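PDB 4CL2: periplasmic solute binding protein from Candidatus liberibacter, which binds manganese or zinc ions in the periplasm and probably delivers them to a membrane transporter for uptake. Local coordinates for residues 58-61 and 62-66; 66-69 and 70-74; 114-117 and 118-122; 176-179 and 180-184. One frame throughout, in Å; residues are numbered along the deposited sequence.

From the N terminus, interaction 1 comes first: strand 56-59 ends and the chain turns back on itself, a carboxylate closing the loop. Interaction 2 continues directly from it, sharing Glu66, and winds through tight turns whose Met69 and Phe72 pack on Cys59 of interaction 1. Interaction 3 lies within helix 111-128, later in the chain, yet its Tyr117 reaches Asn60 of interaction 1. Interaction 4 closes the end of helix 176-182, on the opposite side of the chain's centre from interaction 2, and Tyr177 there touches Leu62 of interaction 1. The four follow in series, none nested or crossed, and interaction 1 touches all the others.

Interaction 1. Residues 58-61 and 62-66; sequences LCNG and LHLEE
Glu65 turns its carboxylate back to the end of strand 56-59 and grips two successive backbone N-H groups. OE2 takes Asn60 N at 2.7 Å on its syn side, 24° out of the carboxylate plane, while OE1 receives Gly61 N at 2.9 Å through its syn lone pair. The chain bends at chi2 (88°), which brings the acid round to the backbone, with its CD passing 3.6 Å from Cys59 CB. Glutamate suits the place because its two oxygens match two adjacent donors. Leu64 lies athwart Asn60, its CD2 3.5 Å from Asn60 CB. One bond of the Asn60 amide goes to its own neighbour: ND2 meets Gly61 O at 3.0 Å, and Leu64 N reaches that oxygen from the opposite face, also at 3.0 Å, in the type I' turn 61-64. Gly61, at positive phi, suits a backbone where a CB would strike Leu62 N. Farther out, Asn60 ND2 also bonds Pro105 O, its OD1 bonds Tyr117 OH, and Glu65 OE2 bonds Ser10 OG. The chemistry implies a loop held by polar groups: a buried carboxylate whose charge is probably eased by N-H and hydroxyl partners, with the manganese ion about 6 Å from the Leu64 side chain.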
loop_
_atom_site.group_PDB
_atom_site.type_symbol
_atom_site.label_atom_id
_atom_site.label_comp_id
_atom_site.label_asym_id
_atom_site.label_seq_id
_atom_site.Cartn_x
_atom_site.Cartn_y
_atom_site.Cartn_z
ATOM N N LEU A 58 3.883 14.157 4.201
ATOM C CA LEU A 58 4.024 13.180 3.127
ATOM C C LEU A 58 2.709 12.391 2.963
ATOM O O LEU A 58 2.263 11.688 3.872
ATOM C CB LEU A 58 5.146 12.233 3.445
ATOM C CG LEU A 58 6.535 12.813 3.652
ATOM C CD1 LEU A 58 7.488 11.665 4.053
ATOM C CD2 LEU A 58 6.988 13.544 2.377
ATOM N N CYS A 59 2.082 12.583 1.816
ATOM C CA CYS A 59 0.780 11.943 1.490
ATOM C C CYS A 59 1.008 10.910 0.376
ATOM O O CYS A 59 1.888 11.062 -0.464
ATOM C CB CYS A 59 -0.244 12.964 0.994
ATOM S SG CYS A 59 -0.871 13.980 2.383
ATOM N N ASN A 60 0.109 9.938 0.325
ATOM C CA ASN A 60 0.035 8.994 -0.769
ATOM C C ASN A 60 -0.453 9.594 -2.043
ATOM O O ASN A 60 0.039 9.245 -3.162
ATOM C CB ASN A 60 -0.963 7.886 -0.421
ATOM C CG ASN A 60 -0.776 6.656 -1.327
ATOM O OD1 ASN A 60 0.197 5.917 -1.176
ATOM N ND2 ASN A 60 -1.746 6.425 -2.190
ATOM N N GLY A 61 -1.413 10.487 -1.935
ATOM C CA GLY A 61 -2.195 10.900 -3.091
ATOM C C GLY A 61 -3.002 9.752 -3.613
ATOM O O GLY A 61 -3.350 8.822 -2.853
ATOM N N LEU A 62 -3.343 9.805 -4.908
ATOM C CA LEU A 62 -4.299 8.870 -5.523
ATOM C C LEU A 62 -5.603 8.797 -4.700
ATOM O O LEU A 62 -6.167 7.732 -4.485
ATOM C CB LEU A 62 -3.647 7.509 -5.741
ATOM C CG LEU A 62 -2.348 7.546 -6.537
ATOM C CD1 LEU A 62 -1.661 6.161 -6.518
ATOM C CD2 LEU A 62 -2.422 8.083 -7.967
ATOM N N HIS A 63 -5.972 9.975 -4.184
ATOM C CA HIS A 63 -7.149 10.191 -3.361
ATOM C C HIS A 63 -7.192 9.458 -2.024
ATOM O O HIS A 63 -8.275 9.432 -1.425
ATOM C CB HIS A 63 -8.433 9.880 -4.177
ATOM C CG HIS A 63 -8.667 10.835 -5.281
ATOM N ND1 HIS A 63 -9.861 10.912 -5.958
ATOM C CD2 HIS A 63 -7.868 11.793 -5.822
ATOM C CE1 HIS A 63 -9.798 11.884 -6.852
ATOM N NE2 HIS A 63 -8.610 12.444 -6.781
ATOM N N LEU A 64 -6.093 8.883 -1.551
ATOM C CA LEU A 64 -6.134 8.094 -0.307
ATOM C C LEU A 64 -6.614 8.992 0.847
ATOM O O LEU A 64 -7.412 8.584 1.730
ATOM C CB LEU A 64 -4.786 7.488 0.038
ATOM C CG LEU A 64 -4.768 6.659 1.290
ATOM C CD1 LEU A 64 -5.590 5.412 1.081
ATOM C CD2 LEU A 64 -3.362 6.338 1.655
ATOM N N GLU A 65 -6.124 10.222 0.809
ATOM C CA GLU A 65 -6.396 11.207 1.853
ATOM C C GLU A 65 -7.586 12.084 1.622
ATOM O O GLU A 65 -7.815 13.086 2.361
ATOM C CB GLU A 65 -5.131 12.075 2.086
ATOM C CG GLU A 65 -3.910 11.286 2.559
ATOM C CD GLU A 65 -3.026 10.697 1.455
ATOM O OE1 GLU A 65 -3.191 11.089 0.263
ATOM O OE2 GLU A 65 -2.137 9.913 1.849
ATOM N N GLU A 66 -8.399 11.800 0.619
ATOM C CA GLU A 66 -9.364 12.811 0.166
ATOM C C GLU A 66 -10.294 13.296 1.292
ATOM O O GLU A 66 -10.672 14.448 1.302
ATOM C CB GLU A 66 -10.181 12.257 -1.024
ATOM C CG GLU A 66 -11.048 11.080 -0.688
ATOM C CD GLU A 66 -11.699 10.439 -1.931
ATOM O OE1 GLU A 66 -11.876 11.132 -2.953
ATOM O OE2 GLU A 66 -11.986 9.236 -1.871
#

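Interaction 2. Residues 66-69 and 70-74; sequences ETYM and KYFTN. With ACT (acetate ion), chain I.
Met69 and Phe72 meet in a Met-aromatic contact, the sulfur lying at the edge of the ring rather than over it: SD is 4.9 Å from the ring centroid and 3.7 Å from Phe72 CD2. The methionine bends at chi2 and chi3 (-61° and -53°), curling its flexible, polarisable end towards the ring. Among the apolar contacts, Tyr68 and Phe72 extend in the same direction, with CE1 of the tyrosine 4.1 Å from CZ of the phenylalanine. Tyr71 brings CD2 to within 3.8 Å of Tyr68 CB. Phe72 suits its place because its flat ring packs on Ile57 and Cys59 of strand 56-59 and on Ile51 of helix 45-53, while Tyr68 packs on Leu31 and Val32.

Two backbone bonds shape the turns, Tyr71 N to Tyr68 O and Phe72 N to Met69 O. Water adds to them: one molecule links Glu66 O to Lys70 N, and another gives hydrogen bonds to the carbonyl oxygens of Met69 and Phe72. Beyond the turns, Asn74 ND2 holds an acetate oxygen, OXT, at 2.8 Å, the ion probably coming from the crystallisation liquor.

The hydroxyls bond other parts of the chain, Tyr68 OH to Ser38 OG and Tyr71 OH to Gln42 NE2. The chemistry implies a division of roles: Phe72 and Tyr68 pack inward, while water joins peptide groups, giving Met69 O a second donor besides Phe72 N and accepting from Lys70 N.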
loop_
_atom_site.group_PDB
_atom_site.type_symbol
_atom_site.label_atom_id
_atom_site.label_comp_id
_atom_site.label_asym_id
_atom_site.label_seq_id
_atom_site.Cartn_x
_atom_site.Cartn_y
_atom_site.Cartn_z
ATOM N N GLU A 66 -8.399 11.800 0.619
ATOM C CA GLU A 66 -9.364 12.811 0.166
ATOM C C GLU A 66 -10.294 13.296 1.292
ATOM O O GLU A 66 -10.672 14.448 1.302
ATOM C CB GLU A 66 -10.181 12.257 -1.024
ATOM C CG GLU A 66 -11.048 11.080 -0.688
ATOM C CD GLU A 66 -11.699 10.439 -1.931
ATOM O OE1 GLU A 66 -11.876 11.132 -2.953
ATOM O OE2 GLU A 66 -11.986 9.236 -1.871
ATOM N N THR A 67 -10.646 12.419 2.202
ATOM C CA THR A 67 -11.603 12.788 3.247
ATOM C C THR A 67 -11.000 13.643 4.337
ATOM O O THR A 67 -11.772 14.321 5.037
ATOM C CB THR A 67 -12.244 11.587 3.942
ATOM O OG1 THR A 67 -11.290 10.880 4.693
ATOM C CG2 THR A 67 -13.017 10.723 2.928
ATOM N N TYR A 68 -9.683 13.647 4.472
ATOM C CA TYR A 68 -9.037 14.472 5.531
ATOM C C TYR A 68 -8.009 15.463 5.041
ATOM O O TYR A 68 -7.405 16.185 5.847
ATOM C CB TYR A 68 -8.513 13.596 6.647
ATOM C CG TYR A 68 -7.534 12.525 6.252
ATOM C CD1 TYR A 68 -6.208 12.821 6.041
ATOM C CD2 TYR A 68 -7.950 11.189 6.066
ATOM C CE1 TYR A 68 -5.300 11.840 5.745
ATOM C CE2 TYR A 68 -7.053 10.220 5.722
ATOM C CZ TYR A 68 -5.727 10.536 5.583
ATOM O OH TYR A 68 -4.817 9.556 5.241
ATOM N N MET A 69 -7.883 15.625 3.709
ATOM C CA MET A 69 -7.024 16.728 3.188
ATOM C C MET A 69 -7.372 18.098 3.764
ATOM O O MET A 69 -6.475 18.917 3.955
ATOM C CB MET A 69 -7.067 16.822 1.660
ATOM C CG MET A 69 -6.261 15.747 0.998
ATOM S SD MET A 69 -4.492 15.653 1.326
ATOM C CE MET A 69 -4.164 17.362 0.905
ATOM N N LYS A 70 -8.626 18.335 4.045
ATOM C CA LYS A 70 -9.103 19.616 4.608
ATOM C C LYS A 70 -8.468 19.951 5.963
ATOM O O LYS A 70 -8.488 21.113 6.351
ATOM C CB LYS A 70 -10.611 19.645 4.789
ATOM C CG LYS A 70 -11.143 18.566 5.735
ATOM C CD LYS A 70 -12.645 18.566 5.740
ATOM C CE LYS A 70 -13.101 17.538 6.740
ATOM N NZ LYS A 70 -14.581 17.463 6.830
ATOM N N TYR A 71 -7.932 18.966 6.673
ATOM C CA TYR A 71 -7.301 19.214 7.969
ATOM C C TYR A 71 -5.849 19.673 7.791
ATOM O O TYR A 71 -5.223 20.091 8.798
ATOM C CB TYR A 71 -7.309 17.970 8.848
ATOM C CG TYR A 71 -8.690 17.629 9.303
ATOM C CD1 TYR A 71 -9.258 18.218 10.431
ATOM C CD2 TYR A 71 -9.460 16.750 8.570
ATOM C CE1 TYR A 71 -10.535 17.898 10.827
ATOM C CE2 TYR A 71 -10.746 16.448 8.952
ATOM C CZ TYR A 71 -11.274 17.022 10.059
ATOM O OH TYR A 71 -12.551 16.700 10.410
ATOM N N PHE A 72 -5.303 19.525 6.572
ATOM C CA PHE A 72 -3.939 19.989 6.297
ATOM C C PHE A 72 -3.997 21.438 5.896
ATOM O O PHE A 72 -3.612 21.820 4.800
ATOM C CB PHE A 72 -3.191 19.128 5.283
ATOM C CG PHE A 72 -3.051 17.683 5.641
ATOM C CD1 PHE A 72 -2.555 17.248 6.884
ATOM C CD2 PHE A 72 -3.281 16.703 4.676
ATOM C CE1 PHE A 72 -2.428 15.935 7.186
ATOM C CE2 PHE A 72 -3.122 15.358 4.984
ATOM C CZ PHE A 72 -2.680 14.940 6.208
ATOM N N THR A 73 -4.398 22.281 6.850
ATOM C CA THR A 73 -4.592 23.657 6.635
ATOM C C THR A 73 -4.070 24.453 7.859
ATOM O O THR A 73 -3.787 23.854 8.897
ATOM C CB THR A 73 -6.089 23.921 6.408
ATOM O OG1 THR A 73 -6.252 25.249 5.945
ATOM C CG2 THR A 73 -6.876 23.788 7.630
ATOM N N ASN A 74 -3.965 25.791 7.747
ATOM C CA ASN A 74 -3.366 26.596 8.818
ATOM C C ASN A 74 -1.973 26.073 9.207
ATOM O O ASN A 74 -1.642 25.973 10.403
ATOM C CB ASN A 74 -4.337 26.619 9.995
ATOM C CG ASN A 74 -4.021 27.674 11.014
ATOM O OD1 ASN A 74 -3.465 28.748 10.715
ATOM N ND2 ASN A 74 -4.471 27.429 12.240
HETATM C C ACT I . -6.849 24.360 12.033
HETATM O O ACT I . -8.103 24.206 11.900
HETATM O OXT ACT I . -6.414 25.407 12.501
HETATM C CH3 ACT I . -5.822 23.347 11.608
HETATM O O HOH W 1 -10.829 16.862 2.804
HETATM O O HOH W 2 -14.184 15.448 4.321
HETATM O O HOH W 3 -5.307 21.002 2.333
#

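Interaction 3. Residues 114-117 and 118-122; sequences AMIY and IENIR
Asn120 runs along Ile116, one helical turn earlier. Its CB sits 3.5 Å from Ile116 O, the carbonyl that accepts the backbone N-H of Asn120. CG stays equally near that oxygen, because chi1 of -77° places it beside the backbone N and lets the amide lie back along the preceding turn. At the tip, ND2 comes 3.6 Å from Ile116 CG2, but its hydrogen bonds go to Val84 O and Asp86 O; asparagine suits the place because its amide N-H groups can bond two carbonyls of the loop after strand 80-83. Ile118 packs its CG1 3.2 Å from Ala114 O, while its branched surface turns to Ile17 and Tyr143 of two other helices.

On another side, Arg122 grips Glu119 side-on: NE meets OE1 at 2.9 Å and NH2 meets OE2 at 2.7 Å, both oxygens lying close to the guanidinium plane. The match of two N-H groups to two oxygens makes a salt bridge across one turn. Tyr117 points to the loops near the metal-binding His106. The i to i+4 backbone bonds, from Ala114 O to Ile118 N onward, are those of an alpha-helix, here helix 111-128, packed against helices 12-22 and 133-158.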
loop_
_atom_site.group_PDB
_atom_site.type_symbol
_atom_site.label_atom_id
_atom_site.label_comp_id
_atom_site.label_asym_id
_atom_site.label_seq_id
_atom_site.Cartn_x
_atom_site.Cartn_y
_atom_site.Cartn_z
ATOM N N ALA A 114 7.671 0.591 -4.873
ATOM C CA ALA A 114 8.388 0.777 -3.619
ATOM C C ALA A 114 9.577 1.668 -3.878
ATOM O O ALA A 114 9.872 2.563 -3.093
ATOM C CB ALA A 114 8.840 -0.599 -3.080
ATOM N N MET A 115 10.316 1.401 -4.977
ATOM C CA MET A 115 11.510 2.217 -5.304
ATOM C C MET A 115 11.167 3.691 -5.575
ATOM O O MET A 115 11.921 4.597 -5.221
ATOM C CB MET A 115 12.280 1.680 -6.464
ATOM C CG MET A 115 12.520 0.201 -6.447
ATOM S SD MET A 115 13.600 -0.145 -4.996
ATOM C CE MET A 115 13.380 -1.904 -4.721
ATOM N N ILE A 116 10.003 3.935 -6.168
ATOM C CA ILE A 116 9.518 5.306 -6.442
ATOM C C ILE A 116 9.081 6.021 -5.148
ATOM O O ILE A 116 9.434 7.205 -4.970
ATOM C CB ILE A 116 8.367 5.269 -7.476
ATOM C CG1 ILE A 116 8.949 4.745 -8.775
ATOM C CG2 ILE A 116 7.760 6.660 -7.602
ATOM C CD1 ILE A 116 7.885 4.456 -9.822
ATOM N N TYR A 117 8.366 5.342 -4.267
ATOM C CA TYR A 117 8.039 5.873 -2.925
ATOM C C TYR A 117 9.330 6.312 -2.222
ATOM O O TYR A 117 9.444 7.439 -1.717
ATOM C CB TYR A 117 7.307 4.874 -2.033
ATOM C CG TYR A 117 5.804 4.756 -2.252
ATOM C CD1 TYR A 117 5.261 4.219 -3.412
ATOM C CD2 TYR A 117 4.902 5.181 -1.272
ATOM C CE1 TYR A 117 3.878 4.075 -3.594
ATOM C CE2 TYR A 117 3.540 5.056 -1.472
ATOM C CZ TYR A 117 3.011 4.541 -2.602
ATOM O OH TYR A 117 1.646 4.394 -2.818
ATOM N N ILE A 118 10.294 5.440 -2.225
ATOM C CA ILE A 118 11.582 5.717 -1.529
ATOM C C ILE A 118 12.256 6.932 -2.142
ATOM O O ILE A 118 12.715 7.812 -1.406
ATOM C CB ILE A 118 12.471 4.456 -1.580
ATOM C CG1 ILE A 118 11.867 3.370 -0.674
ATOM C CG2 ILE A 118 13.909 4.793 -1.170
ATOM C CD1 ILE A 118 12.425 1.998 -0.928
ATOM N N GLU A 119 12.348 6.985 -3.488
ATOM C CA GLU A 119 13.016 8.075 -4.195
ATOM C C GLU A 119 12.325 9.396 -3.909
ATOM O O GLU A 119 12.990 10.420 -3.665
ATOM C CB GLU A 119 13.113 7.784 -5.695
ATOM C CG GLU A 119 13.556 8.993 -6.484
ATOM C CD GLU A 119 14.920 9.534 -6.110
ATOM O OE1 GLU A 119 15.696 8.843 -5.380
ATOM O OE2 GLU A 119 15.205 10.690 -6.499
ATOM N N ASN A 120 10.980 9.414 -3.977
ATOM C CA ASN A 120 10.293 10.684 -3.758
ATOM C C ASN A 120 10.477 11.133 -2.321
ATOM O O ASN A 120 10.544 12.361 -2.051
ATOM C CB ASN A 120 8.789 10.519 -4.067
ATOM C CG ASN A 120 8.539 10.510 -5.554
ATOM O OD1 ASN A 120 9.320 11.085 -6.301
ATOM N ND2 ASN A 120 7.505 9.842 -6.001
ATOM N N ILE A 121 10.535 10.205 -1.381
ATOM C CA ILE A 121 10.690 10.582 0.029
ATOM C C ILE A 121 12.143 11.062 0.267
ATOM O O ILE A 121 12.379 12.060 0.970
ATOM C CB ILE A 121 10.250 9.451 0.984
ATOM C CG1 ILE A 121 8.731 9.296 0.898
ATOM C CG2 ILE A 121 10.626 9.762 2.451
ATOM C CD1 ILE A 121 8.204 8.026 1.512
ATOM N N ARG A 122 13.102 10.339 -0.287
ATOM C CA ARG A 122 14.513 10.780 -0.240
ATOM C C ARG A 122 14.655 12.224 -0.755
ATOM O O ARG A 122 15.278 13.093 -0.112
ATOM C CB ARG A 122 15.421 9.850 -1.035
ATOM C CG ARG A 122 16.875 10.291 -1.002
ATOM C CD ARG A 122 17.639 9.851 -2.228
ATOM N NE ARG A 122 17.116 10.503 -3.461
ATOM C CZ ARG A 122 17.281 11.778 -3.774
ATOM N NH1 ARG A 122 17.977 12.593 -3.021
ATOM N NH2 ARG A 122 16.739 12.267 -4.875
#

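Interaction 4. Residues 176-179 and 180-184; sequences VYLA and EDFGF
Ala179 O receives two backbone N-H groups where helix 176-182 ends: Phe184 N at 2.8 Å, nearly straight at 166°, and Gly183 N, a weak, bent bond. Gly183 has positive phi and turns the chain out of the helix, a backbone shape that glycine adopts without side-chain strain. The small Ala179 suits the turn, its CB lying 4.3 Å from Phe184 CB.

Leu178, one turn before Phe182, lays CD1 over one face of the Phe182 ring in a CH-pi contact, 3.9 Å from the centroid and 21° off the ring normal. With CG anti to N (chi1 -166°), the leucine swings its branch round to the ring, and the two side chains cross at a slant. Leucine offers the methyl and phenylalanine the flat surface that this match needs.

On the polar side, a water gives a hydrogen bond to Tyr177 O at 2.7 Å; its further link to Glu180 OE1 is doubtful, since it holds for one of two conformers of that side chain. Asp181 bonds Thr112 OG1 and Ser110 OG through OD1 and OD2, while Tyr177 OH bonds Asn104 O and Ile91 N.

This helix connects strands 167-170 and 185-188 in a beta-alpha-beta unit. Leu178 and Phe182 pack on Leu267 of helix 259-274, Phe182 also meets helix 133-158, and Phe184 stacks on Phe168 as the chain enters strand 185-188.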
loop_
_atom_site.group_PDB
_atom_site.type_symbol
_atom_site.label_atom_id
_atom_site.label_comp_id
_atom_site.label_asym_id
_atom_site.label_seq_id
_atom_site.Cartn_x
_atom_site.Cartn_y
_atom_site.Cartn_z
ATOM N N VAL A 176 -3.996 -4.317 -7.726
ATOM C CA VAL A 176 -3.994 -3.961 -9.143
ATOM C C VAL A 176 -2.607 -3.468 -9.595
ATOM O O VAL A 176 -2.212 -3.757 -10.746
ATOM C CB VAL A 176 -5.074 -2.976 -9.533
ATOM C CG1 VAL A 176 -6.440 -3.590 -9.241
ATOM C CG2 VAL A 176 -4.931 -1.636 -8.805
ATOM N N TYR A 177 -1.914 -2.733 -8.741
ATOM C CA TYR A 177 -0.531 -2.330 -9.052
ATOM C C TYR A 177 0.483 -3.467 -9.034
ATOM O O TYR A 177 1.432 -3.472 -9.879
ATOM C CB TYR A 177 -0.084 -1.189 -8.179
ATOM C CG TYR A 177 -0.880 0.093 -8.394
ATOM C CD1 TYR A 177 -2.080 0.340 -7.674
ATOM C CD2 TYR A 177 -0.467 1.061 -9.301
ATOM C CE1 TYR A 177 -2.812 1.508 -7.874
ATOM C CE2 TYR A 177 -1.187 2.216 -9.495
ATOM C CZ TYR A 177 -2.373 2.456 -8.767
ATOM O OH TYR A 177 -3.067 3.620 -9.006
ATOM N N LEU A 178 0.347 -4.428 -8.109
ATOM C CA LEU A 178 1.140 -5.634 -8.140
ATOM C C LEU A 178 0.952 -6.406 -9.454
ATOM O O LEU A 178 1.894 -6.915 -10.053
ATOM C CB LEU A 178 0.829 -6.536 -6.961
ATOM C CG LEU A 178 1.826 -7.653 -6.725
ATOM C CD1 LEU A 178 3.171 -7.059 -6.361
ATOM C CD2 LEU A 178 1.349 -8.590 -5.651
ATOM N N ALA A 179 -0.319 -6.588 -9.865
ATOM C CA ALA A 179 -0.644 -7.259 -11.097
ATOM C C ALA A 179 0.049 -6.602 -12.300
ATOM O O ALA A 179 0.611 -7.277 -13.164
ATOM C CB ALA A 179 -2.177 -7.269 -11.312
ATOM N N GLU A 180 0.024 -5.273 -12.349
ATOM C CA GLU A 180 0.636 -4.526 -13.460
ATOM C C GLU A 180 2.176 -4.637 -13.431
ATOM O O GLU A 180 2.802 -4.683 -14.472
ATOM C CB GLU A 180 0.178 -3.057 -13.421
ATOM C CG GLU A 180 0.560 -2.221 -14.653
ATOM C CD GLU A 180 1.961 -1.637 -14.575
ATOM O OE1 GLU A 180 2.531 -1.640 -13.486
ATOM O OE2 GLU A 180 2.511 -1.274 -15.642
ATOM N N ASP A 181 2.736 -4.723 -12.249
ATOM C CA ASP A 181 4.227 -4.784 -12.056
ATOM C C ASP A 181 4.716 -6.180 -12.455
ATOM O O ASP A 181 5.754 -6.315 -13.082
ATOM C CB ASP A 181 4.557 -4.493 -10.627
ATOM C CG ASP A 181 6.054 -4.281 -10.344
ATOM O OD1 ASP A 181 6.745 -3.929 -11.226
ATOM O OD2 ASP A 181 6.410 -4.207 -9.167
ATOM N N PHE A 182 3.967 -7.222 -12.146
ATOM C CA PHE A 182 4.433 -8.589 -12.331
ATOM C C PHE A 182 3.869 -9.231 -13.585
ATOM O O PHE A 182 4.263 -10.374 -13.921
ATOM C CB PHE A 182 4.164 -9.495 -11.112
ATOM C CG PHE A 182 4.925 -9.143 -9.882
ATOM C CD1 PHE A 182 5.891 -8.116 -9.865
ATOM C CD2 PHE A 182 4.775 -9.901 -8.731
ATOM C CE1 PHE A 182 6.594 -7.804 -8.724
ATOM C CE2 PHE A 182 5.497 -9.607 -7.599
ATOM C CZ PHE A 182 6.399 -8.582 -7.601
ATOM N N GLY A 183 2.882 -8.584 -14.253
ATOM C CA GLY A 183 2.257 -9.149 -15.420
ATOM C C GLY A 183 1.186 -10.199 -15.160
ATOM O O GLY A 183 1.147 -11.238 -15.797
ATOM N N PHE A 184 0.313 -9.911 -14.204
ATOM C CA PHE A 184 -0.819 -10.777 -13.843
ATOM C C PHE A 184 -2.102 -10.009 -14.129
ATOM O O PHE A 184 -2.132 -8.766 -14.199
ATOM C CB PHE A 184 -0.768 -11.164 -12.343
ATOM C CG PHE A 184 0.132 -12.304 -12.054
ATOM C CD1 PHE A 184 1.505 -12.176 -12.342
ATOM C CD2 PHE A 184 -0.311 -13.466 -11.456
ATOM C CE1 PHE A 184 2.389 -13.209 -12.106
ATOM C CE2 PHE A 184 0.571 -14.515 -11.246
ATOM C CZ PHE A 184 1.908 -14.391 -11.562
HETATM O O HOH W 4 2.569 -1.129 -10.628
#